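Local atomic coordinates of probable quinone reductase Qor (NADPH:quinone reductase) (Zeta-crystallin homolog protein) (Mycobacterium tuberculosis, PDB entry 4RVU), a protein that binds NADPH and probably catalyses the transfer of its electrons to quinones. Residues A[94-99]-A[104-109]; A[38-43]-A[122-127]; A[275-278]-A[282-285]; A[110-115]-A[289-294]. All coordinates share one frame; numbering follows the deposited sequence.

Contact 1 (A[94-99]-A[104-109])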
loop_
_atom_site.group_PDB
_atom_site.type_symbol
_atom_site.label_atom_id
_atom_site.label_comp_id
_atom_site.label_asym_id
_atom_site.label_seq_id
_atom_site.Cartn_x
_atom_site.Cartn_y
_atom_site.Cartn_z
ATOM N N ALA A 94 -26.354 -1.240 0.216
ATOM C CA ALA A 94 -25.453 -0.994 -0.899
ATOM C C ALA A 94 -25.047 -2.335 -1.504
ATOM O O ALA A 94 -24.155 -2.392 -2.349
ATOM C CB ALA A 94 -24.209 -0.265 -0.408
ATOM N N SER A 95 -25.715 -3.402 -1.070
ATOM C CA SER A 95 -25.339 -4.761 -1.445
ATOM C C SER A 95 -26.512 -5.548 -2.006
ATOM O O SER A 95 -26.540 -6.768 -1.916
ATOM C CB SER A 95 -24.778 -5.483 -0.220
ATOM O OG SER A 95 -23.664 -4.785 0.299
ATOM N N ALA A 96 -27.482 -4.843 -2.584
ATOM C CA ALA A 96 -28.694 -5.467 -3.084
ATOM C C ALA A 96 -28.438 -6.165 -4.412
ATOM O O ALA A 96 -27.443 -5.895 -5.089
ATOM C CB ALA A 96 -29.809 -4.417 -3.230
ATOM N N ASN A 97 -29.338 -7.076 -4.769
ATOM C CA ASN A 97 -29.321 -7.704 -6.086
ATOM C C ASN A 97 -30.452 -7.115 -6.913
ATOM O O ASN A 97 -31.610 -7.179 -6.499
ATOM C CB ASN A 97 -29.536 -9.213 -5.956
ATOM C CG ASN A 97 -29.356 -9.949 -7.277
ATOM O OD1 ASN A 97 -28.527 -9.569 -8.103
ATOM N ND2 ASN A 97 -30.131 -11.013 -7.478
ATOM N N GLY A 98 -30.127 -6.551 -8.074
ATOM C CA GLY A 98 -31.146 -6.016 -8.968
ATOM C C GLY A 98 -31.838 -4.753 -8.462
ATOM O O GLY A 98 -33.062 -4.635 -8.525
ATOM N N ALA A 99 -31.053 -3.791 -7.987
ATOM C CA ALA A 99 -31.618 -2.594 -7.353
ATOM C C ALA A 99 -32.430 -1.685 -8.283
ATOM O O ALA A 99 -33.312 -0.951 -7.815
ATOM C CB ALA A 99 -30.519 -1.788 -6.648
ATOM N N CYS A 104 -36.492 -5.380 -4.965
ATOM C CA CYS A 104 -35.248 -6.137 -5.062
ATOM C C CYS A 104 -34.975 -6.841 -3.743
ATOM O O CYS A 104 -35.704 -6.652 -2.764
ATOM C CB CYS A 104 -34.072 -5.220 -5.426
ATOM S SG CYS A 104 -33.571 -4.062 -4.110
ATOM N N THR A 105 -33.923 -7.653 -3.720
ATOM C CA THR A 105 -33.535 -8.353 -2.501
ATOM C C THR A 105 -32.203 -7.825 -2.011
ATOM O O THR A 105 -31.395 -7.343 -2.805
ATOM C CB THR A 105 -33.383 -9.862 -2.739
ATOM O OG1 THR A 105 -32.377 -10.076 -3.735
ATOM C CG2 THR A 105 -34.703 -10.472 -3.195
ATOM N N ALA A 106 -31.960 -7.937 -0.704
ATOM C CA ALA A 106 -30.656 -7.596 -0.143
ATOM C C ALA A 106 -30.397 -8.431 1.104
ATOM O O ALA A 106 -31.336 -8.767 1.827
ATOM C CB ALA A 106 -30.565 -6.094 0.173
ATOM N N PRO A 107 -29.124 -8.763 1.368
ATOM C CA PRO A 107 -28.838 -9.511 2.599
ATOM C C PRO A 107 -29.165 -8.642 3.802
ATOM O O PRO A 107 -28.723 -7.493 3.836
ATOM C CB PRO A 107 -27.318 -9.734 2.546
ATOM C CG PRO A 107 -26.886 -9.374 1.135
ATOM C CD PRO A 107 -27.897 -8.372 0.647
ATOM N N ALA A 108 -29.913 -9.174 4.764
ATOM C CA ALA A 108 -30.235 -8.436 5.981
ATOM C C ALA A 108 -28.991 -7.922 6.721
ATOM O O ALA A 108 -29.016 -6.837 7.292
ATOM C CB ALA A 108 -31.095 -9.294 6.908
ATOM N N SER A 109 -27.914 -8.700 6.709
ATOM C CA SER A 109 -26.697 -8.326 7.430
ATOM C C SER A 109 -25.978 -7.116 6.808
ATOM O O SER A 109 -25.143 -6.477 7.459
ATOM C CB SER A 109 -25.735 -9.514 7.504
ATOM O OG SER A 109 -25.378 -9.942 6.203
HETATM O O HOH W 1 -33.848 -8.805 -6.711
HETATM O O HOH W 2 -32.060 -12.130 -5.711
#

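Contact 2 (A[38-43]-A[122-127])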
loop_
_atom_site.group_PDB
_atom_site.type_symbol
_atom_site.label_atom_id
_atom_site.label_comp_id
_atom_site.label_asym_id
_atom_site.label_seq_id
_atom_site.Cartn_x
_atom_site.Cartn_y
_atom_site.Cartn_z
ATOM N N ALA A 38 -38.691 -0.520 -3.391
ATOM C CA ALA A 38 -37.869 0.679 -3.606
ATOM C C ALA A 38 -38.618 2.007 -3.478
ATOM O O ALA A 38 -39.735 2.168 -3.996
ATOM C CB ALA A 38 -37.176 0.604 -4.949
ATOM N N GLU A 39 -37.991 2.953 -2.780
ATOM C CA GLU A 39 -38.453 4.342 -2.762
ATOM C C GLU A 39 -37.470 5.252 -3.485
ATOM O O GLU A 39 -37.859 6.246 -4.106
ATOM C CB GLU A 39 -38.689 4.814 -1.323
ATOM C CG GLU A 39 -39.870 4.100 -0.683
ATOM C CD GLU A 39 -40.132 4.510 0.749
ATOM O OE1 GLU A 39 -39.380 5.334 1.307
ATOM O OE2 GLU A 39 -41.108 3.989 1.318
ATOM N N ALA A 40 -36.187 4.918 -3.396
ATOM C CA ALA A 40 -35.147 5.644 -4.119
ATOM C C ALA A 40 -33.998 4.681 -4.402
ATOM O O ALA A 40 -33.648 3.853 -3.563
ATOM C CB ALA A 40 -34.664 6.848 -3.318
ATOM N N ILE A 41 -33.408 4.797 -5.583
ATOM C CA ILE A 41 -32.400 3.836 -6.025
ATOM C C ILE A 41 -31.109 4.576 -6.317
ATOM O O ILE A 41 -31.104 5.543 -7.069
ATOM C CB ILE A 41 -32.897 3.110 -7.285
ATOM C CG1 ILE A 41 -34.150 2.302 -6.951
ATOM C CG2 ILE A 41 -31.823 2.184 -7.863
ATOM C CD1 ILE A 41 -35.025 2.032 -8.150
ATOM N N GLY A 42 -30.002 4.119 -5.738
ATOM C CA GLY A 42 -28.739 4.811 -5.922
ATOM C C GLY A 42 -28.110 4.502 -7.269
ATOM O O GLY A 42 -28.183 3.379 -7.761
ATOM N N VAL A 43 -27.504 5.513 -7.875
ATOM C CA VAL A 43 -26.693 5.313 -9.072
ATOM C C VAL A 43 -25.218 5.367 -8.677
ATOM O O VAL A 43 -24.794 6.264 -7.944
ATOM C CB VAL A 43 -27.021 6.363 -10.157
ATOM C CG1 VAL A 43 -26.094 6.209 -11.361
ATOM C CG2 VAL A 43 -28.468 6.205 -10.600
ATOM N N VAL A 122 -32.246 10.793 0.310
ATOM C CA VAL A 122 -30.945 11.056 0.930
ATOM C C VAL A 122 -30.239 9.752 1.301
ATOM O O VAL A 122 -29.048 9.599 1.056
ATOM C CB VAL A 122 -31.073 11.996 2.146
ATOM C CG1 VAL A 122 -29.773 12.046 2.923
ATOM C CG2 VAL A 122 -31.452 13.405 1.670
ATOM N N ALA A 123 -30.971 8.795 1.865
ATOM C CA ALA A 123 -30.383 7.494 2.199
ATOM C C ALA A 123 -29.773 6.798 0.975
ATOM O O ALA A 123 -28.680 6.225 1.050
ATOM C CB ALA A 123 -31.423 6.592 2.873
ATOM N N ALA A 124 -30.466 6.848 -0.157
ATOM C CA ALA A 124 -29.974 6.193 -1.379
ATOM C C ALA A 124 -28.918 7.032 -2.067
ATOM O O ALA A 124 -28.267 6.580 -3.019
ATOM C CB ALA A 124 -31.128 5.897 -2.344
ATOM N N SER A 125 -28.753 8.262 -1.593
ATOM C CA SER A 125 -27.659 9.112 -2.037
ATOM C C SER A 125 -26.417 8.850 -1.198
ATOM O O SER A 125 -25.296 9.072 -1.649
ATOM C CB SER A 125 -28.039 10.584 -1.892
ATOM O OG SER A 125 -28.979 10.980 -2.870
ATOM N N ALA A 126 -26.627 8.376 0.026
ATOM C CA ALA A 126 -25.586 8.426 1.054
ATOM C C ALA A 126 -24.889 7.106 1.346
ATOM O O ALA A 126 -23.694 7.101 1.640
ATOM C CB ALA A 126 -26.159 8.997 2.350
ATOM N N LEU A 127 -25.612 5.989 1.308
ATOM C CA LEU A 127 -25.064 4.745 1.873
ATOM C C LEU A 127 -23.831 4.154 1.188
ATOM O O LEU A 127 -22.786 4.031 1.821
ATOM C CB LEU A 127 -26.136 3.655 2.034
ATOM C CG LEU A 127 -25.576 2.491 2.874
ATOM C CD1 LEU A 127 -25.402 2.889 4.349
ATOM C CD2 LEU A 127 -26.390 1.203 2.752
HETATM O O HOH W 3 -26.820 7.676 -5.304
#

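Contact 3 (A[275-278]-A[282-285])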
loop_
_atom_site.group_PDB
_atom_site.type_symbol
_atom_site.label_atom_id
_atom_site.label_comp_id
_atom_site.label_asym_id
_atom_site.label_seq_id
_atom_site.Cartn_x
_atom_site.Cartn_y
_atom_site.Cartn_z
ATOM N N HIS A 275 -14.369 -5.614 0.875
ATOM C CA HIS A 275 -13.429 -6.004 1.928
ATOM C C HIS A 275 -13.538 -5.134 3.176
ATOM O O HIS A 275 -12.776 -5.310 4.121
ATOM C CB HIS A 275 -11.980 -6.006 1.412
ATOM C CG HIS A 275 -11.746 -6.940 0.266
ATOM N ND1 HIS A 275 -11.381 -6.499 -0.989
ATOM C CD2 HIS A 275 -11.830 -8.290 0.180
ATOM C CE1 HIS A 275 -11.246 -7.536 -1.795
ATOM N NE2 HIS A 275 -11.513 -8.636 -1.110
ATOM N N PHE A 276 -14.487 -4.198 3.187
ATOM C CA PHE A 276 -14.706 -3.371 4.368
ATOM C C PHE A 276 -16.135 -3.501 4.892
ATOM O O PHE A 276 -16.546 -2.761 5.777
ATOM C CB PHE A 276 -14.340 -1.905 4.090
ATOM C CG PHE A 276 -12.928 -1.728 3.614
ATOM C CD1 PHE A 276 -11.924 -1.374 4.508
ATOM C CD2 PHE A 276 -12.592 -1.967 2.282
ATOM C CE1 PHE A 276 -10.600 -1.235 4.074
ATOM C CE2 PHE A 276 -11.277 -1.845 1.844
ATOM C CZ PHE A 276 -10.280 -1.463 2.743
ATOM N N THR A 277 -16.864 -4.472 4.354
ATOM C CA THR A 277 -18.189 -4.857 4.856
ATOM C C THR A 277 -18.241 -6.376 4.983
ATOM O O THR A 277 -19.170 -7.039 4.483
ATOM C CB THR A 277 -19.309 -4.363 3.918
ATOM O OG1 THR A 277 -19.004 -4.750 2.574
ATOM C CG2 THR A 277 -19.431 -2.854 3.963
ATOM N N ARG A 278 -17.240 -6.932 5.667
ATOM C CA ARG A 278 -17.035 -8.379 5.698
ATOM C C ARG A 278 -17.958 -9.120 6.656
ATOM O O ARG A 278 -18.110 -10.333 6.552
ATOM C CB ARG A 278 -15.578 -8.711 6.028
ATOM C CG ARG A 278 -14.594 -8.124 5.029
ATOM C CD ARG A 278 -13.154 -8.045 5.587
ATOM N NE ARG A 278 -12.582 -9.322 6.022
ATOM C CZ ARG A 278 -12.452 -10.407 5.259
ATOM N NH1 ARG A 278 -12.890 -10.410 4.001
ATOM N NH2 ARG A 278 -11.897 -11.509 5.760
ATOM N N GLU A 282 -19.314 -5.318 11.033
ATOM C CA GLU A 282 -18.465 -4.283 10.440
ATOM C C GLU A 282 -19.319 -3.311 9.656
ATOM O O GLU A 282 -19.127 -2.100 9.733
ATOM C CB GLU A 282 -17.380 -4.887 9.533
ATOM C CG GLU A 282 -16.451 -3.820 8.900
ATOM C CD GLU A 282 -15.346 -4.412 8.047
ATOM O OE1 GLU A 282 -15.546 -5.499 7.467
ATOM O OE2 GLU A 282 -14.262 -3.786 7.963
ATOM N N PHE A 283 -20.264 -3.855 8.896
ATOM C CA PHE A 283 -21.185 -3.033 8.127
ATOM C C PHE A 283 -21.977 -2.098 9.049
ATOM O O PHE A 283 -22.133 -0.904 8.766
ATOM C CB PHE A 283 -22.139 -3.912 7.306
ATOM C CG PHE A 283 -23.331 -3.159 6.785
ATOM C CD1 PHE A 283 -23.262 -2.487 5.575
ATOM C CD2 PHE A 283 -24.510 -3.102 7.518
ATOM C CE1 PHE A 283 -24.347 -1.770 5.098
ATOM C CE2 PHE A 283 -25.601 -2.373 7.052
ATOM C CZ PHE A 283 -25.520 -1.703 5.842
ATOM N N SER A 284 -22.473 -2.643 10.155
ATOM C CA SER A 284 -23.306 -1.859 11.062
ATOM C C SER A 284 -22.526 -0.736 11.715
ATOM O O SER A 284 -23.069 0.333 11.970
ATOM C CB SER A 284 -23.951 -2.747 12.127
ATOM O OG SER A 284 -25.000 -3.519 11.573
ATOM N N TRP A 285 -21.254 -0.990 11.996
ATOM C CA TRP A 285 -20.382 0.011 12.589
ATOM C C TRP A 285 -20.190 1.195 11.654
ATOM O O TRP A 285 -20.376 2.347 12.058
ATOM C CB TRP A 285 -19.035 -0.624 12.963
ATOM C CG TRP A 285 -17.948 0.375 13.217
ATOM C CD1 TRP A 285 -17.955 1.376 14.147
ATOM C CD2 TRP A 285 -16.684 0.462 12.540
ATOM N NE1 TRP A 285 -16.781 2.083 14.082
ATOM C CE2 TRP A 285 -15.982 1.540 13.110
ATOM C CE3 TRP A 285 -16.083 -0.269 11.512
ATOM C CZ2 TRP A 285 -14.698 1.910 12.676
ATOM C CZ3 TRP A 285 -14.814 0.095 11.086
ATOM C CH2 TRP A 285 -14.137 1.177 11.666
HETATM O O HOH W 4 -12.048 -4.857 6.668
#

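Contact 4 (A[110-115]-A[289-294])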
loop_
_atom_site.group_PDB
_atom_site.type_symbol
_atom_site.label_atom_id
_atom_site.label_comp_id
_atom_site.label_asym_id
_atom_site.label_seq_id
_atom_site.Cartn_x
_atom_site.Cartn_y
_atom_site.Cartn_z
ATOM N N LEU A 110 -26.293 -6.816 5.550
ATOM C CA LEU A 110 -25.715 -5.666 4.855
ATOM C C LEU A 110 -26.796 -4.648 4.498
ATOM O O LEU A 110 -26.731 -3.988 3.456
ATOM C CB LEU A 110 -24.968 -6.121 3.594
ATOM C CG LEU A 110 -23.838 -7.129 3.835
ATOM C CD1 LEU A 110 -23.207 -7.482 2.521
ATOM C CD2 LEU A 110 -22.796 -6.589 4.797
ATOM N N THR A 111 -27.795 -4.546 5.371
ATOM C CA THR A 111 -28.880 -3.581 5.224
ATOM C C THR A 111 -29.006 -2.815 6.535
ATOM O O THR A 111 -28.976 -3.414 7.613
ATOM C CB THR A 111 -30.211 -4.292 4.920
ATOM O OG1 THR A 111 -30.099 -5.008 3.682
ATOM C CG2 THR A 111 -31.346 -3.284 4.804
ATOM N N ALA A 112 -29.165 -1.498 6.450
ATOM C CA ALA A 112 -29.317 -0.674 7.648
ATOM C C ALA A 112 -30.699 -0.051 7.701
ATOM O O ALA A 112 -31.262 0.319 6.662
ATOM C CB ALA A 112 -28.259 0.426 7.674
ATOM N N LYS A 113 -31.239 0.082 8.911
ATOM C CA LYS A 113 -32.458 0.863 9.107
ATOM C C LYS A 113 -32.151 2.326 8.883
ATOM O O LYS A 113 -31.123 2.819 9.339
ATOM C CB LYS A 113 -33.004 0.678 10.527
ATOM C CG LYS A 113 -33.616 -0.696 10.798
ATOM C CD LYS A 113 -34.025 -0.836 12.268
ATOM C CE LYS A 113 -34.627 -2.207 12.559
ATOM N NZ LYS A 113 -35.110 -2.335 13.969
ATOM N N VAL A 114 -33.043 3.025 8.186
ATOM C CA VAL A 114 -32.885 4.449 7.948
ATOM C C VAL A 114 -33.485 5.203 9.135
ATOM O O VAL A 114 -34.573 4.864 9.592
ATOM C CB VAL A 114 -33.590 4.862 6.641
ATOM C CG1 VAL A 114 -33.404 6.348 6.363
ATOM C CG2 VAL A 114 -33.047 4.025 5.474
ATOM N N PRO A 115 -32.755 6.194 9.669
ATOM C CA PRO A 115 -33.251 7.009 10.785
ATOM C C PRO A 115 -34.523 7.749 10.363
ATOM O O PRO A 115 -34.695 8.050 9.176
ATOM C CB PRO A 115 -32.105 7.999 11.027
ATOM C CG PRO A 115 -30.882 7.288 10.525
ATOM C CD PRO A 115 -31.368 6.543 9.307
ATOM N N GLU A 289 -21.678 5.084 12.064
ATOM C CA GLU A 289 -20.821 6.271 12.042
ATOM C C GLU A 289 -21.235 7.221 10.914
ATOM O O GLU A 289 -21.186 8.442 11.076
ATOM C CB GLU A 289 -19.326 5.906 11.955
ATOM C CG GLU A 289 -18.822 5.030 13.108
ATOM C CD GLU A 289 -17.346 5.269 13.467
ATOM O OE1 GLU A 289 -16.560 5.719 12.598
ATOM O OE2 GLU A 289 -16.968 4.995 14.631
ATOM N N LEU A 290 -21.653 6.670 9.775
ATOM C CA LEU A 290 -22.179 7.513 8.688
ATOM C C LEU A 290 -23.436 8.285 9.096
ATOM O O LEU A 290 -23.533 9.499 8.870
ATOM C CB LEU A 290 -22.463 6.679 7.432
ATOM C CG LEU A 290 -23.162 7.396 6.266
ATOM C CD1 LEU A 290 -22.298 8.521 5.699
ATOM C CD2 LEU A 290 -23.535 6.402 5.173
ATOM N N PHE A 291 -24.407 7.598 9.690
ATOM C CA PHE A 291 -25.639 8.285 10.081
ATOM C C PHE A 291 -25.420 9.228 11.257
ATOM O O PHE A 291 -26.102 10.251 11.367
ATOM C CB PHE A 291 -26.790 7.305 10.343
ATOM C CG PHE A 291 -27.384 6.732 9.084
ATOM C CD1 PHE A 291 -27.964 7.569 8.142
ATOM C CD2 PHE A 291 -27.354 5.365 8.843
ATOM C CE1 PHE A 291 -28.504 7.056 6.975
ATOM C CE2 PHE A 291 -27.893 4.837 7.679
ATOM C CZ PHE A 291 -28.467 5.682 6.743
ATOM N N ASP A 292 -24.450 8.913 12.113
ATOM C CA ASP A 292 -24.046 9.858 13.160
ATOM C C ASP A 292 -23.528 11.169 12.563
ATOM O O ASP A 292 -23.901 12.262 13.005
ATOM C CB ASP A 292 -22.977 9.242 14.073
ATOM C CG ASP A 292 -23.528 8.140 14.966
ATOM O OD1 ASP A 292 -24.759 7.927 14.976
ATOM O OD2 ASP A 292 -22.719 7.487 15.663
ATOM N N ALA A 293 -22.676 11.054 11.548
ATOM C CA ALA A 293 -22.098 12.219 10.874
ATOM C C ALA A 293 -23.169 13.035 10.148
ATOM O O ALA A 293 -23.154 14.268 10.187
ATOM C CB ALA A 293 -20.992 11.788 9.907
ATOM N N ILE A 294 -24.081 12.387 9.483
ATOM C CA ILE A 294 -25.171 13.089 8.851
ATOM C C ILE A 294 -26.029 13.824 9.891
ATOM O O ILE A 294 -26.422 14.945 9.716
ATOM C CB ILE A 294 -26.036 12.090 8.087
ATOM C CG1 ILE A 294 -25.289 11.571 6.884
ATOM C CG2 ILE A 294 -27.369 12.684 7.653
ATOM C CD1 ILE A 294 -26.046 10.548 6.118
#

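Contact 1 (A[94-99]-A[104-109])
Cys104, on strand 103-107, presses into the turn at Asn97 and Gly98. Its CB lies 3.3 Å from Asn97 O and equally close to Gly98 O. A chi1 of 70° sets SG between the backbone N and the carbonyl carbon. SG then comes within 3.9 Å of Ala96 CB, and Val67 of strand 67-74 lies against both side chains. Thr105 makes the one direct backbone bond. Its O accepts Asn97 N at 2.9 Å, with an N-H...O angle of 165°. This is an isolated antiparallel bridge, a hydrogen-bonded pair in which a water stands in for the second bond. That water donates to Asn97 O at 2.8 Å and accepts a weak bond from Thr105 N at 3.2 Å. A second water accepts from Asn97 ND2 at 2.8 Å and is also bonded to Thr105 OG1. Asn97 reaches it with CG anti to the backbone N (chi1 -173°), while its OD1 is bonded to Arg57 NH2. Ala106 comes next. Its CB packs on Ala96 CB at 3.9 Å, and its backbone pairs with Leu34 of strand 33-38. At Pro107 the ring lies against the loop backbone: CD sits 3.3 Å from Ser95 O, a contact without a hydrogen bond. The loop after strand 90-93 is thus laid along strand 103-107 in the GroES-like catalytic part of the fold. Ala96, Cys104 and Ala106 make the apolar part. Water joins the Asn97 and Thr105 side chains and supplements the one direct backbone bond, so much of the polar link depends on solvent.

Contact 2 (A[38-43]-A[122-127])
Strand 40-42 runs alongside helix segment 122-127 nearly parallel, at 15°, with the axes 7.0 Å apart and the CA atoms of Gly42 and Ala124 facing at 4.9 Å. Such a close approach of strand and helix goes with small residues on both sides. Ala124 carries the helix side. Its methyl points at the strand, and CB touches Ala40 CB at 3.8 Å, methyl against methyl. The same CB lies 3.5 Å from Ala40 O, so it also rests on the peptide that joins Ala40 to Ile41. Further along, Gly42 CA faces Ala124 O at 3.4 Å. With no side chain at Gly42, the strand backbone itself meets the helix carbonyl. Strand 40-42 belongs to the mixed sheet of the catalytic domain, where it lies between strands 67-74 and 327-331. Glu39 and Ala40 together face Cys68 in a classic beta bulge, which falls where the chain turns a corner from strand 33-38. Cys68 also packs on Ala123 and Ala124, so the helix touches two neighbouring strands of the sheet. No direct hydrogen bond crosses between segments 38-43 and 122-127. Ala124 O instead accepts a bond from a water at 2.9 Å, and that water takes a weak bond from Val43 N at 3.4 Å. Glu39 OE1 is hydrogen-bonded to Ser120 OG at the start of helix 120-140.

Contact 3 (A[275-278]-A[282-285])
Glu282 reaches back from helix 280-295 to the loop before it and takes the amide of Arg278. The bond from Arg278 N to Glu282 OE1 is 2.9 Å long with an angle of 166°. It meets OE1 on the anti side, 28° out of the carboxylate plane. The reach comes from a fully extended side chain, with CG anti to the backbone N (chi1 -179°). The carboxylate therefore lies over the peptide of Phe276, and CD is 3.1 Å from Phe276 O. Two acceptors meet there, and Arg286 binds both: its NE is hydrogen-bonded to Phe276 O and its NH1 forms a salt bridge with Glu282 OE2, which would offset the repulsion. A water donates to Glu282 OE2 at 2.8 Å and to His275 O at 2.7 Å. Arg278 CB lies 3.5 Å from Glu282 OE1, but the chain bends at its third torsion and the charged groups are not in contact. Thr277 CG2 meets the edge of the Phe283 ring, 4.2 Å from CD1. The loop leads from the coenzyme side of the fold into the helix. Phe276 stacks on Tyr135, an NADPH-binding residue of helix 120-140, and Phe283 packs on Leu131 of that helix, while the second subunit borders the loop at His275.

Contact 4 (A[110-115]-A[289-294])
Phe291 packs its ring on Pro115, and two residues before it Glu289 OE1 is gripped by a salt bridge with Lys138 NZ and a hydrogen bond with His134 NE2. Both partners belong to helix 120-140, so helix 280-295 is tied there by polar bonds. Toward segment 110-115 the contact is apolar, and no hydrogen bond crosses it. Phe291 is the centre. Pro115 CD lies over one face of its ring, 3.7 Å from the centroid and 12° off the ring normal, a CH-pi contact. Pro115 CG sits beside it, 3.8 Å from Phe291 CD1. The two side chains meet at about a right angle. Phe291 presents this face with CG anti to its carbonyl carbon (chi1 -75°). Strand 111-113 pairs with strand 90-93 in the catalytic domain. Helix 280-295 follows strand 267-269, the last of the Rossmann-type parallel sheet, and brings the chain back against the catalytic domain, as in other medium-chain dehydrogenases and reductases. Ala112 points its methyl at the helix and meets the ring edge, with CB 4.4 Å from Phe291 CE2. Lys113 contributes its backbone: O approaches Phe291 CE2 obliquely at 4.2 Å, while its side chain plays no part in the contact. From other positions on helix 280-295, Leu290 and Ile294 reach helix 120-140, at Leu127 and Ala126 respectively.

Overall arrangement
Contacts 1, 2 and 4 reach the mixed sheet of the catalytic domain; contacts 3 and 4 share helix 280-295. Contact 1 is nested within the chain loop closed by contact 2, and contact 3 within that of contact 4. Contacts 2 and 4 alternate along the chain. Their centres lie about 12 Å apart, and Leu290 CD2 packs on Ala126 O at 3.6 Å. The centres of contacts 3 and 4 are also about 12 Å apart, joined where Phe283 meets Leu110, Thr111 and Ala112. Those of contacts 2 and 3 are about 19 Å apart, without touching. Helices 120-140 and 280-295 pack together beside the sheet, consistent with a link between the catalytic and coenzyme-binding parts, and contact 3 lies near the bound NADPH.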